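Local coordinates for protein 6-carboxyhexanoate--coa ligase (Bacillus subtilis, PDB 5FLG) that belongs to the 6-carboxyhexanoate–CoA ligase (pimeloyl-CoA synthase) family and is modelled with magnesium, phosphoaminophosphonic acid-adenylate ester and pimelic acid, at residues A155-W160 with V166-R171; R107-K112 with V127-H132; S183-V188 with I242-K247; T202-V205 with G211-R214. All coordinates share one frame; numbering follows the deposited sequence.

Interaction 1: residues A155-W160 with V166-R171. With PML (pimelic acid), chain C.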
loop_
_atom_site.group_PDB
_atom_site.type_symbol
_atom_site.label_atom_id
_atom_site.label_comp_id
_atom_site.label_asym_id
_atom_site.label_seq_id
_atom_site.Cartn_x
_atom_site.Cartn_y
_atom_site.Cartn_z
ATOM N N ALA A 155 21.970 -5.149 12.267
ATOM C CA ALA A 155 23.361 -5.266 12.730
ATOM C C ALA A 155 23.396 -5.749 14.177
ATOM O O ALA A 155 24.149 -6.664 14.553
ATOM C CB ALA A 155 24.054 -3.913 12.589
ATOM N N ASN A 156 22.435 -5.268 14.957
ATOM C CA ASN A 156 22.356 -5.677 16.360
ATOM C C ASN A 156 21.813 -7.101 16.444
ATOM O O ASN A 156 22.376 -7.949 17.108
ATOM C CB ASN A 156 21.508 -4.655 17.113
ATOM C CG ASN A 156 21.302 -5.020 18.579
ATOM O OD1 ASN A 156 20.477 -5.856 18.866
ATOM N ND2 ASN A 156 22.263 -4.671 19.402
ATOM N N PHE A 157 20.866 -7.442 15.586
ATOM C CA PHE A 157 20.400 -8.823 15.522
ATOM C C PHE A 157 21.479 -9.829 15.158
ATOM O O PHE A 157 21.593 -10.890 15.783
ATOM C CB PHE A 157 19.256 -8.970 14.516
ATOM C CG PHE A 157 18.863 -10.397 14.265
ATOM C CD1 PHE A 157 18.163 -11.113 15.225
ATOM C CD2 PHE A 157 19.133 -11.016 13.038
ATOM C CE1 PHE A 157 17.917 -12.472 15.056
ATOM C CE2 PHE A 157 18.821 -12.348 12.834
ATOM C CZ PHE A 157 18.178 -13.071 13.837
ATOM N N GLU A 158 22.297 -9.517 14.158
ATOM C CA GLU A 158 23.361 -10.457 13.778
ATOM C C GLU A 158 24.333 -10.695 14.929
ATOM O O GLU A 158 24.732 -11.840 15.215
ATOM C CB GLU A 158 24.115 -9.922 12.561
ATOM C CG GLU A 158 23.318 -9.963 11.260
ATOM C CD GLU A 158 23.426 -11.296 10.504
ATOM O OE1 GLU A 158 24.498 -11.946 10.563
ATOM O OE2 GLU A 158 22.447 -11.703 9.825
ATOM N N LYS A 159 24.654 -9.637 15.647
ATOM C CA LYS A 159 25.492 -9.776 16.831
ATOM C C LYS A 159 24.830 -10.644 17.886
ATOM O O LYS A 159 25.421 -11.622 18.361
ATOM C CB LYS A 159 25.794 -8.409 17.424
ATOM C CG LYS A 159 26.960 -8.447 18.374
ATOM C CD LYS A 159 27.690 -7.115 18.463
ATOM C CE LYS A 159 29.060 -7.332 19.092
ATOM N NZ LYS A 159 29.857 -6.078 19.208
ATOM N N TRP A 160 23.541 -10.404 18.127
ATOM C CA TRP A 160 22.809 -11.246 19.067
ATOM C C TRP A 160 22.800 -12.724 18.659
ATOM O O TRP A 160 23.020 -13.626 19.467
ATOM C CB TRP A 160 21.370 -10.735 19.229
ATOM C CG TRP A 160 20.535 -11.677 19.975
ATOM C CD1 TRP A 160 20.265 -11.655 21.319
ATOM C CD2 TRP A 160 19.790 -12.752 19.434
ATOM N NE1 TRP A 160 19.464 -12.721 21.655
ATOM C CE2 TRP A 160 19.136 -13.393 20.512
ATOM C CE3 TRP A 160 19.634 -13.268 18.146
ATOM C CZ2 TRP A 160 18.320 -14.490 20.335
ATOM C CZ3 TRP A 160 18.849 -14.387 17.975
ATOM C CH2 TRP A 160 18.178 -14.975 19.057
ATOM N N VAL A 166 22.424 -19.103 17.712
ATOM C CA VAL A 166 21.203 -19.291 16.936
ATOM C C VAL A 166 21.471 -18.725 15.553
ATOM O O VAL A 166 22.169 -17.706 15.437
ATOM C CB VAL A 166 20.054 -18.497 17.579
ATOM C CG1 VAL A 166 18.806 -18.549 16.714
ATOM C CG2 VAL A 166 19.783 -19.050 18.966
ATOM N N PRO A 167 20.948 -19.378 14.504
ATOM C CA PRO A 167 21.224 -18.911 13.142
ATOM C C PRO A 167 20.594 -17.551 12.892
ATOM O O PRO A 167 19.511 -17.273 13.394
ATOM C CB PRO A 167 20.531 -19.962 12.254
ATOM C CG PRO A 167 20.114 -21.076 13.148
ATOM C CD PRO A 167 19.982 -20.487 14.519
ATOM N N ALA A 168 21.254 -16.721 12.104
ATOM C CA ALA A 168 20.832 -15.351 11.869
ATOM C C ALA A 168 19.740 -15.247 10.801
ATOM O O ALA A 168 19.857 -14.482 9.863
ATOM C CB ALA A 168 22.034 -14.515 11.458
ATOM N N HIS A 169 18.647 -15.965 10.983
ATOM C CA HIS A 169 17.574 -15.976 9.996
ATOM C C HIS A 169 16.558 -14.891 10.237
ATOM O O HIS A 169 16.198 -14.578 11.404
ATOM C CB HIS A 169 16.863 -17.329 10.001
ATOM C CG HIS A 169 17.734 -18.468 9.579
ATOM N ND1 HIS A 169 17.549 -19.756 10.041
ATOM C CD2 HIS A 169 18.823 -18.510 8.773
ATOM C CE1 HIS A 169 18.473 -20.546 9.520
ATOM N NE2 HIS A 169 19.257 -19.816 8.743
ATOM N N SER A 170 16.056 -14.339 9.140
ATOM C CA SER A 170 15.045 -13.308 9.204
ATOM C C SER A 170 13.796 -13.734 9.984
ATOM O O SER A 170 13.149 -12.899 10.598
ATOM C CB SER A 170 14.607 -12.941 7.805
ATOM O OG SER A 170 15.698 -12.423 7.096
ATOM N N ARG A 171 13.354 -14.967 9.754
ATOM C CA ARG A 171 12.209 -15.513 10.468
ATOM C C ARG A 171 12.382 -15.287 11.983
ATOM O O ARG A 171 11.394 -15.029 12.702
ATOM C CB ARG A 171 12.086 -17.026 10.204
ATOM C CG ARG A 171 11.245 -17.402 9.001
ATOM C CD ARG A 171 10.859 -18.871 9.048
ATOM N NE ARG A 171 9.945 -19.268 7.963
ATOM C CZ ARG A 171 10.338 -19.893 6.859
ATOM N NH1 ARG A 171 11.629 -20.101 6.657
ATOM N NH2 ARG A 171 9.471 -20.249 5.916
HETATM C C1 PML C . 11.904 -19.467 15.271
HETATM O O11 PML C . 12.348 -19.141 16.420
HETATM O O12 PML C . 12.643 -20.111 14.446
HETATM C C2 PML C . 10.375 -19.429 15.091
HETATM C C3 PML C . 9.826 -18.626 13.922
HETATM C C4 PML C . 8.514 -19.191 13.348
HETATM C C5 PML C . 7.392 -18.180 13.203
HETATM C C6 PML C . 6.708 -18.179 11.838
HETATM C C7 PML C . 7.685 -17.870 10.702
HETATM O O71 PML C . 8.312 -16.784 10.718
HETATM O O72 PML C . 7.750 -18.652 9.721
#
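Three residues beyond Ala168, which packs against Phe157 and Glu158, NE of Arg171 donates a 2.9 Å hydrogen bond to O72 of pimelic acid, with an N-H...O angle of 133°. The carboxylate sits at the edge of the guanidinium, near its plane; the arginine chain, extended from CG to NE, has the length to span the gap, and its CD lies 3.2 Å from O72. NH2 of Arg171 forms a salt bridge with Asp197, a magnesium ligand, and this second partner should help to fix the rotation of the group. The segments themselves meet largely through apolar side chains, with some backbone and carboxylate atoms, as a tight connection between helix 154-164 and helix 170-184. Ala168 is the centre of an inverse gamma turn, closed by a weak bond from His169 N to Pro167 O, and His169 takes the N-cap position of the second helix. Phe157 has CG anti to its backbone N (chi1 172°), which carries the ring across to this turn: the ring presents its edge, CE2 lying 3.7 Å from Ala168 C, while CZ reaches His169 O obliquely at 3.5 Å. Alanine suits the turn because its small methyl fits beside Phe157 and also meets the carboxylate of Glu158, where OE2 approaches CB at 3.3 Å; a bend at chi2 folds the glutamate inward. Farther along, Trp160 CH2 packs 4.3 Å from Val166 CB.

Interaction 2: residues R107-K112 with V127-H132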
loop_
_atom_site.group_PDB
_atom_site.type_symbol
_atom_site.label_atom_id
_atom_site.label_comp_id
_atom_site.label_asym_id
_atom_site.label_seq_id
_atom_site.Cartn_x
_atom_site.Cartn_y
_atom_site.Cartn_z
ATOM N N ARG A 107 -4.475 -25.471 32.764
ATOM C CA ARG A 107 -4.606 -26.602 31.866
ATOM C C ARG A 107 -5.910 -26.638 31.097
ATOM O O ARG A 107 -5.916 -26.929 29.887
ATOM C CB ARG A 107 -4.471 -27.903 32.650
ATOM C CG ARG A 107 -4.215 -29.115 31.784
ATOM C CD ARG A 107 -4.015 -30.341 32.659
ATOM N NE ARG A 107 -2.709 -30.304 33.305
ATOM C CZ ARG A 107 -2.146 -31.339 33.912
ATOM N NH1 ARG A 107 -2.796 -32.492 33.979
ATOM N NH2 ARG A 107 -0.935 -31.221 34.451
ATOM N N ASP A 108 -7.000 -26.279 31.762
ATOM C CA ASP A 108 -8.289 -26.289 31.106
ATOM C C ASP A 108 -8.391 -25.179 30.060
ATOM O O ASP A 108 -8.975 -25.393 28.989
ATOM C CB ASP A 108 -9.415 -26.133 32.124
ATOM C CG ASP A 108 -9.268 -24.880 32.931
ATOM O OD1 ASP A 108 -8.143 -24.668 33.434
ATOM O OD2 ASP A 108 -10.183 -24.031 32.898
ATOM N N VAL A 109 -7.774 -24.024 30.317
ATOM C CA VAL A 109 -7.675 -22.987 29.278
ATOM C C VAL A 109 -6.829 -23.439 28.068
ATOM O O VAL A 109 -7.209 -23.227 26.891
ATOM C CB VAL A 109 -7.089 -21.702 29.857
ATOM C CG1 VAL A 109 -6.757 -20.719 28.747
ATOM C CG2 VAL A 109 -8.079 -21.100 30.858
ATOM N N ILE A 110 -5.739 -24.130 28.348
ATOM C CA ILE A 110 -4.853 -24.624 27.286
ATOM C C ILE A 110 -5.637 -25.604 26.410
ATOM O O ILE A 110 -5.592 -25.522 25.186
ATOM C CB ILE A 110 -3.610 -25.336 27.886
ATOM C CG1 ILE A 110 -2.700 -24.320 28.575
ATOM C CG2 ILE A 110 -2.799 -26.061 26.792
ATOM C CD1 ILE A 110 -1.602 -24.949 29.425
ATOM N N GLU A 111 -6.379 -26.521 27.031
ATOM C CA GLU A 111 -7.092 -27.546 26.262
ATOM C C GLU A 111 -8.187 -26.902 25.419
ATOM O O GLU A 111 -8.421 -27.263 24.256
ATOM C CB GLU A 111 -7.679 -28.620 27.167
ATOM C CG GLU A 111 -6.664 -29.597 27.737
ATOM C CD GLU A 111 -7.128 -30.238 29.045
ATOM O OE1 GLU A 111 -8.267 -29.973 29.501
ATOM O OE2 GLU A 111 -6.331 -30.971 29.657
ATOM N N LYS A 112 -8.868 -25.929 25.994
ATOM C CA LYS A 112 -9.945 -25.287 25.264
ATOM C C LYS A 112 -9.358 -24.596 24.033
ATOM O O LYS A 112 -10.010 -24.530 22.979
ATOM C CB LYS A 112 -10.689 -24.279 26.124
ATOM C CG LYS A 112 -11.598 -24.895 27.197
ATOM C CD LYS A 112 -12.088 -23.828 28.165
ATOM C CE LYS A 112 -12.983 -24.423 29.247
ATOM N NZ LYS A 112 -13.566 -23.333 30.086
ATOM N N VAL A 127 -4.866 -14.449 17.500
ATOM C CA VAL A 127 -6.060 -14.603 18.282
ATOM C C VAL A 127 -5.737 -14.237 19.709
ATOM O O VAL A 127 -4.682 -14.604 20.211
ATOM C CB VAL A 127 -6.514 -16.071 18.227
ATOM C CG1 VAL A 127 -7.652 -16.311 19.222
ATOM C CG2 VAL A 127 -6.925 -16.428 16.798
ATOM N N LEU A 128 -6.677 -13.578 20.380
ATOM C CA LEU A 128 -6.535 -13.242 21.782
ATOM C C LEU A 128 -7.481 -14.096 22.610
ATOM O O LEU A 128 -8.695 -14.100 22.368
ATOM C CB LEU A 128 -6.872 -11.759 22.015
ATOM C CG LEU A 128 -5.788 -10.684 21.887
ATOM C CD1 LEU A 128 -5.025 -10.785 20.583
ATOM C CD2 LEU A 128 -6.383 -9.293 22.040
ATOM N N PHE A 129 -6.919 -14.812 23.586
ATOM C CA PHE A 129 -7.640 -15.820 24.283
ATOM C C PHE A 129 -7.672 -15.462 25.779
ATOM O O PHE A 129 -6.647 -15.398 26.457
ATOM C CB PHE A 129 -6.992 -17.190 24.037
ATOM C CG PHE A 129 -7.931 -18.350 24.229
ATOM C CD1 PHE A 129 -9.054 -18.492 23.424
ATOM C CD2 PHE A 129 -7.754 -19.240 25.279
ATOM C CE1 PHE A 129 -9.967 -19.513 23.650
ATOM C CE2 PHE A 129 -8.666 -20.259 25.508
ATOM C CZ PHE A 129 -9.778 -20.396 24.691
ATOM N N ASP A 130 -8.857 -15.235 26.298
ATOM C CA ASP A 130 -8.994 -14.767 27.688
ATOM C C ASP A 130 -8.884 -15.937 28.636
ATOM O O ASP A 130 -9.693 -16.841 28.559
ATOM C CB ASP A 130 -10.349 -14.139 27.817
ATOM C CG ASP A 130 -10.621 -13.567 29.198
ATOM O OD1 ASP A 130 -9.940 -13.894 30.196
ATOM O OD2 ASP A 130 -11.568 -12.784 29.254
ATOM N N ILE A 131 -7.939 -15.897 29.578
ATOM C CA ILE A 131 -7.723 -17.026 30.467
ATOM C C ILE A 131 -8.757 -17.027 31.609
ATOM O O ILE A 131 -8.850 -17.975 32.336
ATOM C CB ILE A 131 -6.333 -17.032 31.108
ATOM C CG1 ILE A 131 -6.238 -15.947 32.186
ATOM C CG2 ILE A 131 -5.249 -16.855 30.077
ATOM C CD1 ILE A 131 -5.003 -16.062 33.059
ATOM N N HIS A 132 -9.573 -16.004 31.703
ATOM C CA HIS A 132 -10.654 -15.999 32.704
ATOM C C HIS A 132 -11.932 -16.661 32.195
ATOM O O HIS A 132 -12.550 -17.440 32.894
ATOM C CB HIS A 132 -10.973 -14.566 33.123
ATOM C CG HIS A 132 -9.860 -13.906 33.855
ATOM N ND1 HIS A 132 -9.155 -14.539 34.858
ATOM C CD2 HIS A 132 -9.332 -12.662 33.744
ATOM C CE1 HIS A 132 -8.265 -13.702 35.361
ATOM N NE2 HIS A 132 -8.326 -12.569 34.679
#
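Val109 and Phe129 run alongside each other, pointing opposite ways, where helix 107-116 packs against strand 127-130, an alpha-on-beta contact in which the helix lies on one face of the mixed sheet, over strands 127-130 and 227-232. The phenyl ring turns its edge to the helix. CG1 of Val109 lies in the ring plane, 3.8 Å from CE2, and the valine carbonyl O approaches the same CE2 obliquely at 3.6 Å. A chi1 of -156° swings the Phe129 ring off the strand toward the helix, where CZ also comes within 4.2 Å of Lys112 CB, again at the ring edge. Lysine serves here because its aliphatic stem can pack against the phenyl edge while the far end of the chain leads away to the exposed side. The ring also touches Ala113 and Gln116 farther along the helix, and Val229 and Phe231 of the adjoining strand 227-232, so a large flat residue fills the seam between helix and sheet. Valine is well matched to its own place: one branch serves the ring, and the other, CG2, rests 3.5 Å from Ile131 O just after the strand. CG1 also reaches Ile131 CG2 at 4.4 Å. At the end of the strand the backbone bends in an Asx turn, in which His132 N meets Asp130 OD1 at 2.6 Å from above the carboxylate plane, 39° out of it.

Interaction 3: residues S183-V188 with I242-K247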
loop_
_atom_site.group_PDB
_atom_site.type_symbol
_atom_site.label_atom_id
_atom_site.label_comp_id
_atom_site.label_asym_id
_atom_site.label_seq_id
_atom_site.Cartn_x
_atom_site.Cartn_y
_atom_site.Cartn_z
ATOM N N SER A 183 5.243 -9.878 24.710
ATOM C CA SER A 183 5.421 -10.371 26.069
ATOM C C SER A 183 5.529 -9.251 27.107
ATOM O O SER A 183 5.252 -9.458 28.289
ATOM C CB SER A 183 6.652 -11.221 26.132
ATOM O OG SER A 183 6.778 -11.838 27.391
ATOM N N ARG A 184 6.084 -8.127 26.673
ATOM C CA ARG A 184 6.184 -6.926 27.485
ATOM C C ARG A 184 4.796 -6.443 27.962
ATOM O O ARG A 184 4.658 -5.812 28.997
ATOM C CB ARG A 184 6.842 -5.847 26.639
ATOM C CG ARG A 184 7.060 -4.527 27.350
ATOM C CD ARG A 184 8.431 -3.957 27.010
ATOM N NE ARG A 184 8.635 -2.636 27.598
ATOM C CZ ARG A 184 7.925 -1.573 27.254
ATOM N NH1 ARG A 184 6.962 -1.696 26.351
ATOM N NH2 ARG A 184 8.150 -0.407 27.833
ATOM N N HIS A 185 3.781 -6.630 27.144
ATOM C CA HIS A 185 2.477 -6.128 27.511
ATOM C C HIS A 185 1.968 -6.715 28.823
ATOM O O HIS A 185 1.912 -7.910 28.994
ATOM C CB HIS A 185 1.486 -6.378 26.399
ATOM C CG HIS A 185 0.228 -5.596 26.548
ATOM N ND1 HIS A 185 -0.685 -5.847 27.554
ATOM C CD2 HIS A 185 -0.235 -4.518 25.877
ATOM C CE1 HIS A 185 -1.674 -4.975 27.480
ATOM N NE2 HIS A 185 -1.443 -4.177 26.450
ATOM N N PRO A 186 1.629 -5.860 29.783
ATOM C CA PRO A 186 1.279 -6.446 31.101
ATOM C C PRO A 186 0.081 -7.415 31.109
ATOM O O PRO A 186 0.046 -8.321 31.923
ATOM C CB PRO A 186 1.005 -5.228 32.002
ATOM C CG PRO A 186 0.946 -4.031 31.125
ATOM C CD PRO A 186 1.445 -4.400 29.718
ATOM N N ALA A 187 -0.791 -7.379 30.117
ATOM C CA ALA A 187 -1.922 -8.330 30.127
ATOM C C ALA A 187 -1.625 -9.696 29.477
ATOM O O ALA A 187 -2.391 -10.662 29.649
ATOM C CB ALA A 187 -3.144 -7.683 29.498
ATOM N N VAL A 188 -0.502 -9.808 28.763
ATOM C CA VAL A 188 -0.182 -11.058 28.095
ATOM C C VAL A 188 0.609 -12.016 28.955
ATOM O O VAL A 188 1.777 -11.760 29.310
ATOM C CB VAL A 188 0.614 -10.828 26.762
ATOM C CG1 VAL A 188 0.884 -12.163 26.086
ATOM C CG2 VAL A 188 -0.138 -9.923 25.825
ATOM N N ILE A 242 -5.591 -4.147 22.101
ATOM C CA ILE A 242 -5.441 -4.242 20.644
ATOM C C ILE A 242 -4.730 -3.004 20.112
ATOM O O ILE A 242 -3.858 -3.076 19.231
ATOM C CB ILE A 242 -6.816 -4.410 19.941
ATOM C CG1 ILE A 242 -7.326 -5.842 20.117
ATOM C CG2 ILE A 242 -6.713 -4.082 18.455
ATOM C CD1 ILE A 242 -8.688 -6.083 19.513
ATOM N N HIS A 243 -5.085 -1.855 20.670
ATOM C CA HIS A 243 -4.495 -0.621 20.206
ATOM C C HIS A 243 -2.999 -0.567 20.554
ATOM O O HIS A 243 -2.170 -0.245 19.699
ATOM C CB HIS A 243 -5.253 0.570 20.792
ATOM C CG HIS A 243 -4.713 1.888 20.353
ATOM N ND1 HIS A 243 -3.724 2.546 21.047
ATOM C CD2 HIS A 243 -4.936 2.611 19.230
ATOM C CE1 HIS A 243 -3.412 3.658 20.408
ATOM N NE2 HIS A 243 -4.137 3.722 19.305
ATOM N N ASP A 244 -2.651 -0.999 21.764
ATOM C CA ASP A 244 -1.251 -1.127 22.144
ATOM C C ASP A 244 -0.494 -2.041 21.189
ATOM O O ASP A 244 0.621 -1.722 20.785
ATOM C CB ASP A 244 -1.094 -1.686 23.555
ATOM C CG ASP A 244 -1.697 -0.783 24.612
ATOM O OD1 ASP A 244 -1.669 0.450 24.401
ATOM O OD2 ASP A 244 -2.169 -1.303 25.661
ATOM N N LEU A 245 -1.034 -3.224 20.917
ATOM C CA LEU A 245 -0.334 -4.165 20.052
ATOM C C LEU A 245 -0.158 -3.632 18.631
ATOM O O LEU A 245 0.846 -3.898 17.969
ATOM C CB LEU A 245 -1.060 -5.511 20.022
ATOM C CG LEU A 245 -1.068 -6.234 21.366
ATOM C CD1 LEU A 245 -2.051 -7.377 21.334
ATOM C CD2 LEU A 245 0.314 -6.742 21.728
ATOM N N GLU A 246 -1.144 -2.888 18.152
ATOM C CA GLU A 246 -1.076 -2.354 16.807
ATOM C C GLU A 246 -0.260 -1.074 16.688
ATOM O O GLU A 246 0.388 -0.865 15.657
ATOM C CB GLU A 246 -2.483 -2.187 16.222
ATOM C CG GLU A 246 -3.213 -3.526 16.104
ATOM C CD GLU A 246 -4.581 -3.446 15.436
ATOM O OE1 GLU A 246 -5.231 -2.383 15.505
ATOM O OE2 GLU A 246 -5.035 -4.487 14.891
ATOM N N LYS A 247 -0.165 -0.284 17.761
ATOM C CA LYS A 247 0.324 1.096 17.626
ATOM C C LYS A 247 1.589 1.490 18.407
ATOM O O LYS A 247 2.213 2.519 18.114
ATOM C CB LYS A 247 -0.791 2.072 17.951
ATOM C CG LYS A 247 -1.968 1.955 16.995
ATOM C CD LYS A 247 -1.548 2.298 15.571
ATOM C CE LYS A 247 -2.572 3.184 14.878
ATOM N NZ LYS A 247 -3.689 2.364 14.343
#
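Asp244 carries the polar link to His185, third in the run from Ile242 to Lys247 that completes helix 238-247. Ile242 faces away from that partner and packs on Val145, an apolar neighbour that suits a branched side chain. Asp244 follows: its chi1 of -62° sets the carboxylate beside the backbone N and holds it out to the imidazole. NE2 of His185 donates to OD2 at 3.1 Å, with an N-H...O angle of 144°. OD2 is approached on its anti side, and ring and carboxylate planes are turned 41° apart. The aspartate CB also lies at the edge of the imidazole, 3.8 Å from CD2. Next comes Leu245, whose side chain touches Val182 of helix 170-184, while its carbonyl O accepts a hydrogen bond from NZ of Lys181. Across the contact, His185 opens a type I beta turn that ends at Val188, and its ND1 accepts a nearly in-plane bond of 3.0 Å from Ala187 N. Histidine suits this corner because each ring nitrogen has its own task. ND1 as acceptor and NE2 as donor are consistent with a neutral imidazole protonated on NE2, which the nearby carboxylate would probably polarise.

Interaction 4: residues T202-V205 with G211-R214. With PML (pimelic acid), chain C.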
loop_
_atom_site.group_PDB
_atom_site.type_symbol
_atom_site.label_atom_id
_atom_site.label_comp_id
_atom_site.label_asym_id
_atom_site.label_seq_id
_atom_site.Cartn_x
_atom_site.Cartn_y
_atom_site.Cartn_z
ATOM N N THR A 202 9.525 -25.278 12.880
ATOM C CA THR A 202 9.848 -24.720 14.199
ATOM C C THR A 202 8.861 -23.677 14.634
ATOM O O THR A 202 8.315 -22.940 13.806
ATOM C CB THR A 202 11.229 -24.105 14.219
ATOM O OG1 THR A 202 12.182 -25.102 13.854
ATOM C CG2 THR A 202 11.569 -23.572 15.586
ATOM N N GLY A 203 8.465 -23.762 15.910
ATOM C CA GLY A 203 7.611 -22.748 16.509
ATOM C C GLY A 203 8.132 -22.385 17.881
ATOM O O GLY A 203 9.303 -22.616 18.184
ATOM N N TYR A 204 7.268 -21.809 18.732
ATOM C CA TYR A 204 7.711 -21.393 20.034
ATOM C C TYR A 204 6.538 -21.098 20.965
ATOM O O TYR A 204 5.388 -21.047 20.553
ATOM C CB TYR A 204 8.598 -20.140 19.968
ATOM C CG TYR A 204 7.880 -18.840 19.557
ATOM C CD1 TYR A 204 7.231 -18.057 20.490
ATOM C CD2 TYR A 204 7.873 -18.410 18.227
ATOM C CE1 TYR A 204 6.599 -16.910 20.139
ATOM C CE2 TYR A 204 7.325 -17.195 17.883
ATOM C CZ TYR A 204 6.609 -16.491 18.844
ATOM O OH TYR A 204 6.029 -15.280 18.544
ATOM N N VAL A 205 6.872 -21.093 22.242
ATOM C CA VAL A 205 6.008 -20.528 23.287
ATOM C C VAL A 205 6.862 -19.475 23.979
ATOM O O VAL A 205 8.081 -19.634 24.104
ATOM C CB VAL A 205 5.632 -21.620 24.306
ATOM C CG1 VAL A 205 4.970 -21.007 25.538
ATOM C CG2 VAL A 205 4.665 -22.587 23.673
ATOM N N GLY A 211 10.810 -16.773 29.002
ATOM C CA GLY A 211 11.352 -16.165 27.793
ATOM C C GLY A 211 10.811 -16.755 26.487
ATOM O O GLY A 211 9.630 -17.103 26.381
ATOM N N TYR A 212 11.700 -16.910 25.514
ATOM C CA TYR A 212 11.352 -17.397 24.155
ATOM C C TYR A 212 11.848 -18.819 23.989
ATOM O O TYR A 212 13.056 -19.066 23.846
ATOM C CB TYR A 212 12.000 -16.502 23.116
ATOM C CG TYR A 212 11.672 -16.802 21.640
ATOM C CD1 TYR A 212 10.549 -16.249 21.051
ATOM C CD2 TYR A 212 12.633 -17.327 20.805
ATOM C CE1 TYR A 212 10.316 -16.342 19.700
ATOM C CE2 TYR A 212 12.402 -17.482 19.432
ATOM C CZ TYR A 212 11.240 -16.984 18.890
ATOM O OH TYR A 212 10.944 -17.143 17.573
ATOM N N GLN A 213 10.916 -19.763 24.080
ATOM C CA GLN A 213 11.233 -21.171 24.122
ATOM C C GLN A 213 10.954 -21.754 22.757
ATOM O O GLN A 213 9.806 -21.997 22.421
ATOM C CB GLN A 213 10.386 -21.875 25.180
ATOM C CG GLN A 213 10.727 -21.475 26.610
ATOM C CD GLN A 213 11.964 -22.178 27.139
ATOM O OE1 GLN A 213 12.313 -23.286 26.713
ATOM N NE2 GLN A 213 12.654 -21.523 28.054
ATOM N N ARG A 214 11.996 -21.871 21.920
ATOM C CA ARG A 214 11.813 -22.430 20.597
ATOM C C ARG A 214 11.584 -23.923 20.704
ATOM O O ARG A 214 12.264 -24.598 21.447
ATOM C CB ARG A 214 13.077 -22.177 19.746
ATOM C CG ARG A 214 13.470 -20.736 19.699
ATOM C CD ARG A 214 14.752 -20.511 18.925
ATOM N NE ARG A 214 14.565 -20.793 17.519
ATOM C CZ ARG A 214 15.339 -21.604 16.808
ATOM N NH1 ARG A 214 16.316 -22.270 17.386
ATOM N NH2 ARG A 214 15.113 -21.763 15.513
HETATM C C1 PML C . 11.904 -19.467 15.271
HETATM O O11 PML C . 12.348 -19.141 16.420
HETATM O O12 PML C . 12.643 -20.111 14.446
HETATM C C2 PML C . 10.375 -19.429 15.091
HETATM C C3 PML C . 9.826 -18.626 13.922
HETATM C C4 PML C . 8.514 -19.191 13.348
HETATM C C5 PML C . 7.392 -18.180 13.203
HETATM C C6 PML C . 6.708 -18.179 11.838
HETATM C C7 PML C . 7.685 -17.870 10.702
HETATM O O71 PML C . 8.312 -16.784 10.718
HETATM O O72 PML C . 7.750 -18.652 9.721
#
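Strands 203-207 and 211-215 form an antiparallel beta hairpin, in which Val205 and Gln213 make a hydrogen-bonded pair, Val205 N to Gln213 O at 3.1 Å and Gln213 N to Val205 O at 2.8 Å, while Tyr204 and Arg214 face each other as the neighbouring non-hydrogen-bonded pair. Gly211 enters its strand with a positive phi, which glycine adopts easily. The tyrosine chains cross at about a right angle: CE1 of Tyr212 stands 3.3 Å above the centre of the Tyr204 ring, and the planes are inclined by 37°. A chi1 of 69° places Tyr204 CG between its backbone N and carbonyl carbon, setting its ring face against Tyr212, and its hydroxyl goes on to Arg228. Tyr212 suits its place by joining this apolar packing to a polar tip, OH, which donates to O11 of pimelic acid at 2.7 Å. Arg214 bends at chi3 and turns the edge of its guanidinium to the same carboxylate. O11 is thus gripped twice, the second bond coming from Arg214 NE at 3.0 Å. Thr202 adds its methyl CG2, 4.0 Å from Arg214 NH2. That NH2 donates almost straight to O12 of pimelic acid, 3.2 Å away at an N-H...O angle of 171°.

Overall arrangement
Interactions 1 and 4, with centres 16 Å and nearest atoms about 5 Å apart, serve the two ends of one pimelic acid: Arg171 holds one carboxylate, Tyr212 and Arg214 the other. The side chain of Tyr204 in interaction 4 also comes about 7 Å from the phosphoaminophosphonic acid-adenylate ester, so this hairpin lies close to both ligands. Helix 170-184 runs from interaction 1 to interaction 3, whose centres are 24 Å apart. Interactions 2 and 4 draw on the same mixed sheet, 18 Å between centres. Interactions 2 and 3 touch directly, Leu128 CD2 packing 4.1 Å from Ile242 CG1. Interactions 1 and 2 lie on opposite sides of the chain's centre, their own centres 32 Å apart.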